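Local coordinates for beta-agarase D (PDB 4ASM), which hydrolyses the beta-1,4-galactosidic linkages of agarose at random along the chain with retention of anomeric configuration, through its GH16 catalytic domain, the part in this chain, at residues 138-143 with 345-350; 155-160 with 190-195; 262-267 with 283-288. All blocks are in the same frame, centred on the assembly; numbering follows the deposited sequence.

Contact 1 of 3, residues 138-143 with 345-350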
ATOM      1  N   ARG A 138       4.433 -10.576   6.171  1.00  5.55           N
ATOM      2  CA  ARG A 138       5.850 -10.837   5.965  1.00  5.73           C
ATOM      3  C   ARG A 138       6.012 -11.054   4.473  1.00  5.63           C
ATOM      4  O   ARG A 138       5.396 -11.946   3.889  1.00  6.37           O
ATOM      5  CB  ARG A 138       6.333 -12.050   6.762  1.00  5.68           C
ATOM      6  CG  ARG A 138       7.820 -12.298   6.602  1.00  7.05           C
ATOM      7  CD  ARG A 138       8.306 -13.355   7.619  1.00  6.04           C
ATOM      8  NE  ARG A 138       9.769 -13.473   7.549  1.00  7.36           N
ATOM      9  CZ  ARG A 138      10.425 -14.363   6.809  1.00  7.87           C
ATOM     10  NH1 ARG A 138       9.769 -15.239   6.061  1.00 10.57           N
ATOM     11  NH2 ARG A 138      11.758 -14.359   6.799  1.00 11.84           N
ATOM     12  N   VAL A 139       6.853 -10.227   3.853  1.00  5.96           N
ATOM     13  CA  VAL A 139       6.892 -10.109   2.397  1.00  6.00           C
ATOM     14  C   VAL A 139       8.309  -9.885   1.882  1.00  5.70           C
ATOM     15  O   VAL A 139       9.052  -9.104   2.475  1.00  5.57           O
ATOM     16  CB  VAL A 139       5.952  -8.964   1.928  1.00  6.50           C
ATOM     17  CG1 VAL A 139       6.253  -7.635   2.656  1.00  7.03           C
ATOM     18  CG2 VAL A 139       5.988  -8.811   0.409  1.00  6.75           C
ATOM     19  N   LYS A 140       8.677 -10.595   0.809  1.00  5.88           N
ATOM     20  CA  LYS A 140       9.903 -10.300   0.096  1.00  6.92           C
ATOM     21  C   LYS A 140       9.551  -9.290  -0.983  1.00  6.33           C
ATOM     22  O   LYS A 140       8.935  -9.639  -2.004  1.00  6.69           O
ATOM     23  CB  LYS A 140      10.486 -11.551  -0.533  1.00  7.73           C
ATOM     24  CG  LYS A 140      11.852 -11.317  -1.182  1.00  8.64           C
ATOM     25  CD  LYS A 140      12.405 -12.589  -1.768  1.00 13.13           C
ATOM     26  CE  LYS A 140      13.819 -12.396  -2.288  1.00 17.64           C
ATOM     27  NZ  LYS A 140      14.342 -13.665  -2.896  1.00 21.64           N
ATOM     28  N   VAL A 141       9.964  -8.044  -0.751  1.00  6.65           N
ATOM     29  CA  VAL A 141       9.716  -6.966  -1.712  1.00  6.37           C
ATOM     30  C   VAL A 141      10.350  -7.338  -3.057  1.00  6.72           C
ATOM     31  O   VAL A 141      11.483  -7.834  -3.090  1.00  6.23           O
ATOM     32  CB  VAL A 141      10.319  -5.645  -1.177  1.00  6.11           C
ATOM     33  CG1 VAL A 141      10.143  -4.503  -2.177  1.00  6.92           C
ATOM     34  CG2 VAL A 141       9.706  -5.300   0.203  1.00  6.66           C
ATOM     35  N   MET A 142       9.655  -7.102  -4.169  1.00  6.55           N
ATOM     36  CA  MET A 142      10.235  -7.413  -5.472  1.00  7.78           C
ATOM     37  C   MET A 142      11.471  -6.583  -5.755  1.00  6.93           C
ATOM     38  O   MET A 142      11.453  -5.357  -5.593  1.00  6.72           O
ATOM     39  CB  MET A 142       9.258  -7.175  -6.600  1.00  8.30           C
ATOM     40  CG  MET A 142       8.093  -8.071  -6.602  1.00  9.88           C
ATOM     41  SD  MET A 142       7.189  -7.913  -8.176  1.00 12.73           S
ATOM     42  CE  MET A 142       6.731  -6.184  -8.003  1.00 15.06           C
ATOM     43  N   ASN A 143      12.511  -7.258  -6.241  1.00  7.36           N
ATOM     44  CA  ASN A 143      13.704  -6.586  -6.741  1.00  7.26           C
ATOM     45  C   ASN A 143      13.450  -6.047  -8.158  1.00  6.78           C
ATOM     46  O   ASN A 143      14.052  -6.484  -9.143  1.00  7.02           O
ATOM     47  CB  ASN A 143      14.906  -7.532  -6.725  1.00  7.39           C
ATOM     48  CG  ASN A 143      16.188  -6.801  -6.995  1.00  9.71           C
ATOM     49  OD1 ASN A 143      16.297  -5.605  -6.714  1.00 11.14           O
ATOM     50  ND2 ASN A 143      17.155  -7.493  -7.569  1.00 14.16           N
ATOM     51  N   ASN A 345      14.871 -11.985 -15.583  1.00 16.70           N
ATOM     52  CA  ASN A 345      15.108 -12.614 -14.285  1.00 16.92           C
ATOM     53  C   ASN A 345      13.758 -12.760 -13.572  1.00 16.54           C
ATOM     54  O   ASN A 345      13.245 -11.792 -13.004  1.00 15.67           O
ATOM     55  CB  ASN A 345      16.091 -11.764 -13.461  1.00 17.43           C
ATOM     56  CG  ASN A 345      16.527 -12.436 -12.171  1.00 19.41           C
ATOM     57  OD1 ASN A 345      17.717 -12.455 -11.851  1.00 23.87           O
ATOM     58  ND2 ASN A 345      15.571 -12.967 -11.412  1.00 20.74           N
ATOM     59  N   PHE A 346      13.173 -13.958 -13.614  1.00 16.04           N
ATOM     60  CA  PHE A 346      11.819 -14.144 -13.055  1.00 15.58           C
ATOM     61  C   PHE A 346      11.715 -13.817 -11.562  1.00 15.15           C
ATOM     62  O   PHE A 346      10.767 -13.148 -11.135  1.00 15.02           O
ATOM     63  CB  PHE A 346      11.267 -15.555 -13.299  1.00 15.55           C
ATOM     64  CG  PHE A 346       9.851 -15.718 -12.817  1.00 15.61           C
ATOM     65  CD1 PHE A 346       8.791 -15.244 -13.580  1.00 16.66           C
ATOM     66  CD2 PHE A 346       9.586 -16.275 -11.569  1.00 15.11           C
ATOM     67  CE1 PHE A 346       7.474 -15.345 -13.113  1.00 18.32           C
ATOM     68  CE2 PHE A 346       8.272 -16.374 -11.101  1.00 17.28           C
ATOM     69  CZ  PHE A 346       7.224 -15.921 -11.877  1.00 16.16           C
ATOM     70  N   TYR A 347      12.680 -14.319 -10.793  1.00 14.92           N
ATOM     71  CA  TYR A 347      12.786 -14.156  -9.342  1.00 15.16           C
ATOM     72  C   TYR A 347      12.638 -12.678  -8.951  1.00 13.00           C
ATOM     73  O   TYR A 347      12.022 -12.343  -7.932  1.00 11.70           O
ATOM     74  CB  TYR A 347      14.189 -14.611  -8.934  1.00 18.26           C
ATOM     75  CG  TYR A 347      14.330 -15.644  -7.846  1.00 23.49           C
ATOM     76  CD1 TYR A 347      13.866 -16.951  -8.024  1.00 26.29           C
ATOM     77  CD2 TYR A 347      15.013 -15.342  -6.661  1.00 26.91           C
ATOM     78  CE1 TYR A 347      14.039 -17.927  -7.027  1.00 27.73           C
ATOM     79  CE2 TYR A 347      15.185 -16.305  -5.660  1.00 27.25           C
ATOM     80  CZ  TYR A 347      14.697 -17.594  -5.853  1.00 26.45           C
ATOM     81  OH  TYR A 347      14.867 -18.549  -4.868  1.00 26.78           O
ATOM     82  N   ASP A 348      13.204 -11.793  -9.775  1.00 10.56           N
ATOM     83  CA  ASP A 348      13.204 -10.367  -9.471  1.00  9.50           C
ATOM     84  C   ASP A 348      11.845  -9.731  -9.667  1.00  9.99           C
ATOM     85  O   ASP A 348      11.622  -8.609  -9.175  1.00  9.64           O
ATOM     86  CB  ASP A 348      14.212  -9.617 -10.355  1.00  8.81           C
ATOM     87  CG  ASP A 348      15.645  -9.839  -9.931  1.00 11.31           C
ATOM     88  OD1 ASP A 348      15.883 -10.201  -8.763  1.00 11.17           O
ATOM     89  OD2 ASP A 348      16.539  -9.618 -10.782  1.00 12.48           O
ATOM     90  N   ASN A 349      10.962 -10.452 -10.363  1.00  9.15           N
ATOM     91  CA  ASN A 349       9.662  -9.946 -10.762  1.00  9.64           C
ATOM     92  C   ASN A 349       8.482 -10.663 -10.140  1.00  8.68           C
ATOM     93  O   ASN A 349       7.377 -10.631 -10.687  1.00  8.67           O
ATOM     94  CB  ASN A 349       9.559  -9.979 -12.274  1.00 10.70           C
ATOM     95  CG  ASN A 349      10.541  -9.035 -12.908  1.00 12.90           C
ATOM     96  OD1 ASN A 349      10.375  -7.819 -12.796  1.00 19.18           O
ATOM     97  ND2 ASN A 349      11.590  -9.573 -13.508  1.00 14.57           N
ATOM     98  N   ASN A 350       8.729 -11.279  -8.986  1.00  8.25           N
ATOM     99  CA  ASN A 350       7.745 -12.111  -8.308  1.00  7.49           C
ATOM    100  C   ASN A 350       7.693 -11.753  -6.836  1.00  7.46           C
ATOM    101  O   ASN A 350       8.617 -12.029  -6.075  1.00  8.75           O
ATOM    102  CB  ASN A 350       8.096 -13.589  -8.491  1.00  7.72           C
ATOM    103  CG  ASN A 350       7.046 -14.519  -7.943  1.00  8.45           C
ATOM    104  OD1 ASN A 350       5.887 -14.155  -7.772  1.00 10.12           O
ATOM    105  ND2 ASN A 350       7.447 -15.759  -7.680  1.00  9.28           N
TER
HETATM  106  O   HOH W   1      10.249 -10.849  -4.237  1.00  9.43           O
HETATM  107  O   HOH W   2      12.377 -10.223  -5.931  1.00 10.46           O
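With CG of Asn143 anti to its own N (chi1 -170°) and CG of Asp348 anti to its own carbonyl carbon (chi1 -75°), the two side chains run alongside each other in the same direction, amide and carboxylate planes 88° apart. The meeting takes place at a margin of the GH16 beta-sandwich, where strand 133-140 runs out into a loop and faces the turn that leads into strand 350-362, its antiparallel neighbour. Asn143 ND2 gives Asp348 OD1 a weak hydrogen bond of 3.2 Å. The buried Met142 packs on the backbone of the turn: its CG lies anti to the carbonyl carbon and its SD rests against the backbone of Asn349, 3.6 Å from the C atom of Asn349, while CG is 3.7 Å from C of Asn350. On a more open flank the extended Lys140 crosses the Tyr347 side chain at about a right angle, its NZ 3.9 Å from CE2 of the ring.

The turn is tied to other parts of the fold as well: Asn350 ND2 bonds to Asn92, and Asn349 ND2 to the carbonyl of Glu342. Two waters fill in where the backbones do not pair directly. One lies within hydrogen-bonding distance of both Lys140 O and Asn350 O; the other accepts from Asn143 N at 3.0 Å and donates to Tyr347 O at 2.9 Å.

Contact 2 of 3, residues 155-160 with 190-195. With IMD (imidazole), chain C.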
ATOM      1  N   PRO A 155     -14.882  -0.817  -0.809  1.00  6.55           N
ATOM      2  CA  PRO A 155     -15.559  -1.259  -2.047  1.00  7.26           C
ATOM      3  C   PRO A 155     -15.974  -0.119  -2.989  1.00  7.56           C
ATOM      4  O   PRO A 155     -15.958  -0.291  -4.204  1.00  7.73           O
ATOM      5  CB  PRO A 155     -16.785  -2.009  -1.509  1.00  7.32           C
ATOM      6  CG  PRO A 155     -16.308  -2.589  -0.234  1.00  7.63           C
ATOM      7  CD  PRO A 155     -15.359  -1.557   0.371  1.00  6.65           C
ATOM      8  N   ASP A 156     -16.350   1.038  -2.433  1.00  7.39           N
ATOM      9  CA  ASP A 156     -16.785   2.151  -3.289  1.00  7.93           C
ATOM     10  C   ASP A 156     -15.647   3.038  -3.787  1.00  7.22           C
ATOM     11  O   ASP A 156     -15.874   4.057  -4.442  1.00  8.03           O
ATOM     12  CB  ASP A 156     -17.883   2.977  -2.603  1.00  8.39           C
ATOM     13  CG  ASP A 156     -17.354   3.933  -1.534  1.00  9.41           C
ATOM     14  OD1 ASP A 156     -16.129   3.975  -1.244  1.00  8.94           O
ATOM     15  OD2 ASP A 156     -18.202   4.653  -0.967  1.00 10.77           O
ATOM     16  N   ASP A 157     -14.407   2.636  -3.480  1.00  7.12           N
ATOM     17  CA  ASP A 157     -13.193   3.264  -4.033  1.00  7.33           C
ATOM     18  C   ASP A 157     -12.937   4.700  -3.504  1.00  6.55           C
ATOM     19  O   ASP A 157     -12.137   5.427  -4.089  1.00  8.01           O
ATOM     20  CB  ASP A 157     -13.176   3.258  -5.580  1.00  7.03           C
ATOM     21  CG  ASP A 157     -13.079   1.863  -6.165  1.00  9.63           C
ATOM     22  OD1 ASP A 157     -12.558   0.958  -5.480  1.00 11.07           O
ATOM     23  OD2 ASP A 157     -13.515   1.697  -7.334  1.00 12.08           O
ATOM     24  N   THR A 158     -13.579   5.084  -2.399  1.00  6.61           N
ATOM     25  CA  THR A 158     -13.362   6.447  -1.852  1.00  7.14           C
ATOM     26  C   THR A 158     -12.295   6.530  -0.749  1.00  7.08           C
ATOM     27  O   THR A 158     -11.730   7.585  -0.515  1.00  7.27           O
ATOM     28  CB  THR A 158     -14.665   7.081  -1.305  1.00  7.24           C
ATOM     29  OG1 THR A 158     -15.194   6.301  -0.235  1.00  8.22           O
ATOM     30  CG2 THR A 158     -15.719   7.211  -2.417  1.00  8.87           C
ATOM     31  N   GLN A 159     -12.071   5.429  -0.034  1.00  7.04           N
ATOM     32  CA  GLN A 159     -11.200   5.467   1.138  1.00  6.66           C
ATOM     33  C   GLN A 159     -10.213   4.330   1.065  1.00  6.51           C
ATOM     34  O   GLN A 159     -10.599   3.190   0.807  1.00  6.31           O
ATOM     35  CB  GLN A 159     -12.012   5.378   2.427  1.00  6.58           C
ATOM     36  CG  GLN A 159     -13.049   6.515   2.603  1.00  7.20           C
ATOM     37  CD  GLN A 159     -13.834   6.465   3.914  1.00  7.63           C
ATOM     38  OE1 GLN A 159     -14.888   7.131   4.049  1.00 10.67           O
ATOM     39  NE2 GLN A 159     -13.360   5.711   4.868  1.00  5.54           N
ATOM     40  N   GLU A 160      -8.940   4.636   1.335  1.00  5.81           N
ATOM     41  CA  GLU A 160      -7.849   3.660   1.174  1.00  5.70           C
ATOM     42  C   GLU A 160      -6.799   3.858   2.246  1.00  6.12           C
ATOM     43  O   GLU A 160      -6.476   4.987   2.593  1.00  6.08           O
ATOM     44  CB  GLU A 160      -7.222   3.825  -0.211  1.00  5.06           C
ATOM     45  CG  GLU A 160      -5.902   3.104  -0.417  1.00  6.24           C
ATOM     46  CD  GLU A 160      -5.343   3.320  -1.804  1.00  6.35           C
ATOM     47  OE1 GLU A 160      -6.094   3.726  -2.722  1.00  6.90           O
ATOM     48  OE2 GLU A 160      -4.124   3.043  -1.972  1.00  7.17           O
ATOM     49  N   PHE A 190     -10.435   9.757  -1.999  1.00  6.59           N
ATOM     50  CA  PHE A 190     -10.850  10.122  -3.372  1.00  6.79           C
ATOM     51  C   PHE A 190     -12.204  10.782  -3.404  1.00  7.20           C
ATOM     52  O   PHE A 190     -13.089  10.418  -2.649  1.00  6.99           O
ATOM     53  CB  PHE A 190     -10.984   8.877  -4.265  1.00  7.54           C
ATOM     54  CG  PHE A 190      -9.710   8.085  -4.432  1.00  6.40           C
ATOM     55  CD1 PHE A 190      -8.826   8.369  -5.465  1.00  7.98           C
ATOM     56  CD2 PHE A 190      -9.433   7.016  -3.571  1.00  6.39           C
ATOM     57  CE1 PHE A 190      -7.637   7.606  -5.612  1.00  7.67           C
ATOM     58  CE2 PHE A 190      -8.280   6.260  -3.727  1.00  7.43           C
ATOM     59  CZ  PHE A 190      -7.392   6.560  -4.745  1.00  7.12           C
ATOM     60  N   ILE A 191     -12.357  11.717  -4.336  1.00  7.57           N
ATOM     61  CA  ILE A 191     -13.675  11.973  -4.912  1.00  9.10           C
ATOM     62  C   ILE A 191     -13.736  11.147  -6.189  1.00  9.09           C
ATOM     63  O   ILE A 191     -12.825  11.188  -7.007  1.00  9.60           O
ATOM     64  CB  ILE A 191     -13.903  13.454  -5.276  1.00  8.02           C
ATOM     65  CG1 ILE A 191     -13.547  14.359  -4.106  1.00  8.96           C
ATOM     66  CG2 ILE A 191     -15.381  13.669  -5.660  1.00 10.51           C
ATOM     67  CD1 ILE A 191     -13.914  15.849  -4.322  1.00 10.90           C
ATOM     68  N   ARG A 192     -14.812  10.376  -6.335  1.00 10.78           N
ATOM     69  CA  ARG A 192     -15.006   9.546  -7.515  1.00 11.94           C
ATOM     70  C   ARG A 192     -15.450  10.412  -8.690  1.00 11.81           C
ATOM     71  O   ARG A 192     -15.943  11.520  -8.473  1.00 12.07           O
ATOM     72  CB  ARG A 192     -16.077   8.471  -7.266  1.00 12.51           C
ATOM     73  CG  ARG A 192     -15.897   7.548  -6.061  1.00 15.72           C
ATOM     74  CD  ARG A 192     -14.524   6.932  -6.027  1.00 16.69           C
ATOM     75  NE  ARG A 192     -14.177   6.347  -7.316  1.00 18.21           N
ATOM     76  CZ  ARG A 192     -12.940   6.052  -7.699  1.00 19.20           C
ATOM     77  NH1 ARG A 192     -11.898   6.270  -6.891  1.00 17.06           N
ATOM     78  NH2 ARG A 192     -12.750   5.540  -8.908  1.00 20.25           N
ATOM     79  N   PRO A 193     -15.287   9.914  -9.929  1.00 12.33           N
ATOM     80  CA  PRO A 193     -15.907  10.633 -11.043  1.00 12.30           C
ATOM     81  C   PRO A 193     -17.375  10.905 -10.731  1.00 12.25           C
ATOM     82  O   PRO A 193     -18.026  10.081 -10.076  1.00 12.37           O
ATOM     83  CB  PRO A 193     -15.790   9.638 -12.191  1.00 12.99           C
ATOM     84  CG  PRO A 193     -14.512   8.913 -11.897  1.00 12.59           C
ATOM     85  CD  PRO A 193     -14.566   8.715 -10.403  1.00 12.61           C
ATOM     86  N   PRO A 194     -17.917  12.026 -11.237  1.00 11.56           N
ATOM     87  CA  PRO A 194     -17.318  12.942 -12.222  1.00 11.70           C
ATOM     88  C   PRO A 194     -16.194  13.872 -11.754  1.00 11.87           C
ATOM     89  O   PRO A 194     -15.309  14.220 -12.559  1.00 13.35           O
ATOM     90  CB  PRO A 194     -18.516  13.776 -12.691  1.00 11.19           C
ATOM     91  CG  PRO A 194     -19.513  13.726 -11.562  1.00 11.38           C
ATOM     92  CD  PRO A 194     -19.304  12.395 -10.884  1.00 11.62           C
ATOM     93  N   ASN A 195     -16.230  14.291 -10.488  1.00 11.62           N
ATOM     94  CA  ASN A 195     -15.255  15.254  -9.977  1.00 11.44           C
ATOM     95  C   ASN A 195     -14.043  14.552  -9.374  1.00 12.21           C
ATOM     96  O   ASN A 195     -13.748  14.717  -8.182  1.00 12.29           O
ATOM     97  CB  ASN A 195     -15.896  16.189  -8.950  1.00 11.63           C
ATOM     98  CG  ASN A 195     -14.989  17.346  -8.565  1.00 11.19           C
ATOM     99  OD1 ASN A 195     -14.086  17.715  -9.296  1.00 11.93           O
ATOM    100  ND2 ASN A 195     -15.220  17.896  -7.383  1.00 14.82           N
TER
HETATM  101  N1  IMD C1360      -2.589   1.969  -3.784  1.00 11.56           N
HETATM  102  C2  IMD C1360      -2.983   1.242  -4.843  1.00 11.00           C
HETATM  103  N3  IMD C1360      -1.886   0.744  -5.450  1.00 11.59           N
HETATM  104  C4  IMD C1360      -0.787   1.147  -4.771  1.00 10.83           C
HETATM  105  C5  IMD C1360      -1.241   1.923  -3.713  1.00 11.65           C
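Phe190, Arg192 and Thr158 contribute most of the surface buried here, at the end of an antiparallel pairing that carries Glu160, by similarity the nucleophile of this GH16 enzyme. Phe190 N donates to Thr158 O (2.9 Å), and the aromatic ring extends along the other segment. Its CD2 comes within 3.2 Å of Asp157 O, and farther along the ring the edge atom CE2 meets Glu160 OE1 in the ring plane at 3.5 Å. The other carboxylate oxygen, Glu160 OE2, accepts a nearly straight 2.6 Å hydrogen bond from N1 of an imidazole, probably left from crystallisation. Arg192, probably a substrate-binding residue, folds back through bends at chi2 and chi3 (-51° and -50°), bringing one guanidinium face over Asp157 CB and letting NH1 make a weak hydrogen bond to Asp157 O. Replacing Arg192 by an alanine would probably leave Asp157 O without its weak bond from the guanidinium and Thr158 CG2, 3.7 Å from Arg192 CG, without its aliphatic neighbour. Asp156 OD1 accepts from Thr158 N, an Asx turn, and also from Thr158 OG1 (2.7 Å), both from the same face of the carboxylate. Lys317 makes a salt bridge with Asp156 OD2, and His61 bonds to Asp157 OD1. Strand 159-166 lies between strand 147-153, whose Trp151 and Leu153 touch Glu160, and strand 183-191, which pairs in turn with strand 197-199.

Contact 3 of 3, residues 262-267 with 283-288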
ATOM      1  N   THR A 262       5.816  16.266  13.047  1.00  6.44           N
ATOM      2  CA  THR A 262       5.560  17.285  12.048  1.00  6.27           C
ATOM      3  C   THR A 262       4.078  17.510  11.793  1.00  6.61           C
ATOM      4  O   THR A 262       3.240  16.723  12.201  1.00  6.67           O
ATOM      5  CB  THR A 262       6.247  16.954  10.699  1.00  6.53           C
ATOM      6  OG1 THR A 262       5.732  15.705  10.221  1.00  6.63           O
ATOM      7  CG2 THR A 262       7.786  16.880  10.829  1.00  7.67           C
ATOM      8  N   TYR A 263       3.762  18.617  11.142  1.00  6.54           N
ATOM      9  CA  TYR A 263       2.376  18.894  10.757  1.00  6.87           C
ATOM     10  C   TYR A 263       2.406  19.818   9.519  1.00  6.95           C
ATOM     11  O   TYR A 263       3.428  20.457   9.233  1.00  6.35           O
ATOM     12  CB  TYR A 263       1.594  19.518  11.932  1.00  7.50           C
ATOM     13  CG  TYR A 263       2.133  20.869  12.318  1.00  7.72           C
ATOM     14  CD1 TYR A 263       3.209  20.981  13.210  1.00  6.90           C
ATOM     15  CD2 TYR A 263       1.614  22.029  11.754  1.00  8.07           C
ATOM     16  CE1 TYR A 263       3.749  22.217  13.520  1.00  7.85           C
ATOM     17  CE2 TYR A 263       2.141  23.271  12.065  1.00  8.96           C
ATOM     18  CZ  TYR A 263       3.209  23.356  12.953  1.00  8.89           C
ATOM     19  OH  TYR A 263       3.772  24.584  13.264  1.00 11.06           O
ATOM     20  N   PRO A 264       1.308  19.863   8.753  1.00  7.03           N
ATOM     21  CA  PRO A 264       1.277  20.671   7.529  1.00  7.79           C
ATOM     22  C   PRO A 264       1.482  22.167   7.763  1.00  8.61           C
ATOM     23  O   PRO A 264       0.829  22.767   8.641  1.00  9.31           O
ATOM     24  CB  PRO A 264      -0.122  20.391   6.957  1.00  8.59           C
ATOM     25  CG  PRO A 264      -0.522  19.061   7.563  1.00  6.71           C
ATOM     26  CD  PRO A 264       0.063  19.095   8.957  1.00  7.43           C
ATOM     27  N   ALA A 265       2.400  22.743   6.989  1.00  8.47           N
ATOM     28  CA  ALA A 265       2.693  24.178   7.065  1.00  9.15           C
ATOM     29  C   ALA A 265       1.648  25.010   6.327  1.00  9.79           C
ATOM     30  O   ALA A 265       1.410  26.164   6.676  1.00  9.71           O
ATOM     31  CB  ALA A 265       4.075  24.466   6.533  1.00  9.02           C
ATOM     32  N   GLY A 266       1.045  24.464   5.275  1.00  9.43           N
ATOM     33  CA  GLY A 266       0.058  25.232   4.542  1.00 10.14           C
ATOM     34  C   GLY A 266      -0.582  24.518   3.380  1.00 10.64           C
ATOM     35  O   GLY A 266       0.005  23.602   2.775  1.00  9.89           O
ATOM     36  N   VAL A 267      -1.808  24.947   3.089  1.00 10.69           N
ATOM     37  CA  VAL A 267      -2.532  24.550   1.898  1.00 11.61           C
ATOM     38  C   VAL A 267      -3.251  25.780   1.397  1.00 12.76           C
ATOM     39  O   VAL A 267      -3.509  26.727   2.155  1.00 12.95           O
ATOM     40  CB  VAL A 267      -3.566  23.423   2.152  1.00 11.18           C
ATOM     41  CG1 VAL A 267      -2.885  22.112   2.495  1.00 11.50           C
ATOM     42  CG2 VAL A 267      -4.609  23.829   3.227  1.00 11.74           C
ATOM     43  N   GLN A 283       5.309  17.971   0.315  1.00  7.84           N
ATOM     44  CA  GLN A 283       4.449  18.804   1.153  1.00  7.50           C
ATOM     45  C   GLN A 283       5.279  19.536   2.218  1.00  7.86           C
ATOM     46  O   GLN A 283       6.087  18.922   2.929  1.00  8.44           O
ATOM     47  CB  GLN A 283       3.395  17.945   1.842  1.00  6.38           C
ATOM     48  CG  GLN A 283       2.575  18.742   2.851  1.00  6.13           C
ATOM     49  CD  GLN A 283       1.530  17.936   3.573  1.00  6.62           C
ATOM     50  OE1 GLN A 283       1.624  16.718   3.661  1.00  9.40           O
ATOM     51  NE2 GLN A 283       0.519  18.617   4.101  1.00  7.01           N
ATOM     52  N   LYS A 284       5.109  20.855   2.305  1.00  7.86           N
ATOM     53  CA  LYS A 284       5.825  21.638   3.316  1.00  7.57           C
ATOM     54  C   LYS A 284       5.277  21.337   4.705  1.00  7.02           C
ATOM     55  O   LYS A 284       4.059  21.426   4.949  1.00  7.90           O
ATOM     56  CB  LYS A 284       5.732  23.140   3.009  1.00  7.95           C
ATOM     57  CG  LYS A 284       6.631  23.991   3.900  1.00 10.02           C
ATOM     58  CD  LYS A 284       6.487  25.460   3.564  1.00 12.57           C
ATOM     59  CE  LYS A 284       7.342  26.305   4.517  1.00 15.51           C
ATOM     60  NZ  LYS A 284       7.132  27.748   4.201  1.00 20.81           N
ATOM     61  N   MET A 285       6.184  20.962   5.610  1.00  7.19           N
ATOM     62  CA  MET A 285       5.798  20.579   6.967  1.00  6.63           C
ATOM     63  C   MET A 285       6.607  21.393   7.976  1.00  6.65           C
ATOM     64  O   MET A 285       7.760  21.773   7.702  1.00  7.98           O
ATOM     65  CB  MET A 285       6.100  19.085   7.205  1.00  7.30           C
ATOM     66  CG  MET A 285       5.451  18.149   6.175  1.00  7.68           C
ATOM     67  SD  MET A 285       3.661  18.077   6.309  1.00  7.64           S
ATOM     68  CE  MET A 285       3.425  16.930   7.654  1.00  7.92           C
ATOM     69  N   ASN A 286       5.982  21.667   9.111  1.00  6.53           N
ATOM     70  CA  ASN A 286       6.687  22.315  10.213  1.00  6.71           C
ATOM     71  C   ASN A 286       7.054  21.290  11.283  1.00  6.91           C
ATOM     72  O   ASN A 286       6.444  20.237  11.379  1.00  7.26           O
ATOM     73  CB  ASN A 286       5.796  23.389  10.840  1.00  7.26           C
ATOM     74  CG  ASN A 286       5.616  24.605   9.953  1.00  8.82           C
ATOM     75  OD1 ASN A 286       6.389  24.859   9.029  1.00 10.63           O
ATOM     76  ND2 ASN A 286       4.576  25.384  10.258  1.00 12.11           N
ATOM     77  N   ILE A 287       8.047  21.643  12.111  1.00  6.37           N
ATOM     78  CA  ILE A 287       8.542  20.789  13.181  1.00  6.62           C
ATOM     79  C   ILE A 287       7.831  21.108  14.487  1.00  6.17           C
ATOM     80  O   ILE A 287       7.661  22.293  14.846  1.00  7.02           O
ATOM     81  CB  ILE A 287      10.064  20.996  13.359  1.00  7.10           C
ATOM     82  CG1 ILE A 287      10.775  20.468  12.123  1.00  9.50           C
ATOM     83  CG2 ILE A 287      10.602  20.303  14.626  1.00  7.37           C
ATOM     84  CD1 ILE A 287      12.215  20.872  12.053  1.00 12.74           C
ATOM     85  N   ALA A 288       7.418  20.050  15.177  1.00  6.63           N
ATOM     86  CA  ALA A 288       6.861  20.169  16.522  1.00  6.73           C
ATOM     87  C   ALA A 288       7.696  19.354  17.512  1.00  6.65           C
ATOM     88  O   ALA A 288       8.671  18.697  17.131  1.00  6.82           O
ATOM     89  CB  ALA A 288       5.396  19.716  16.549  1.00  7.22           C
TER
HETATM   90  O   HOH W   3       6.137  24.520  14.331  1.00 12.70           O
HETATM   91  O   HOH W   4       1.369  21.640   4.105  1.00  8.79           O
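Tyr263 and Asn286 form the hydrogen-bonded pair where strand 259-264 runs antiparallel to strand 282-288 in the GH16 beta-sandwich. Backbone bonds set the register: Tyr263 N to Asn286 O, Asn286 N to Tyr263 O at 2.8 Å and, past Pro264, Ala265 N to Lys284 O at 2.9 Å. The local strand directions differ by 145°, so the pairing is twisted.

Apolar packing gathers round Tyr263 and Met285. Tyr263 CG sits between its own N and carbonyl carbon (chi1 65°), an orientation that brings the ring over Asn286, whose CB lies against one face, 3.3 Å from CZ. Ala288 CB approaches the ring edge. The doubly bent Met285 crosses Thr262 at about a right angle, CE 3.7 Å from OG1, and SD reaches Pro264 CA. At the far end Ala265 CB rests on CG of Lys284, while Gln283 NE2 lies 3.4 Å from Pro264 CB.

Polar side-chain and water contacts complete the set. One water accepts from Gly266 N and Gln283 NE2 and donates to Lys284 O. Tyr263 OH accepts from Asn286 ND2 at 3.2 Å, and a second water, 2.6 Å from Tyr263 OH, donates to Ile287 O.

In the fold
Contact 2 is the one that reaches the catalytic centre: the side chain of Glu160 lies about 6 Å from that of Glu165, the probable proton donor, and about 7 Å from that of Glu326, which also binds the imidazole. Contact 1 lies on the other side of the chain's centre, about 30 Å from contact 2 between centres, yet its Met142 side chain is about 8 Å from that of Glu326, and its Lys140 side chain about 11 Å from the bound calcium. Contact 3 is remote from these sites, its centre about 26 Å from that of contact 2. Along the sequence, contact 1 closes a long loop within which contacts 2 and 3 follow one another.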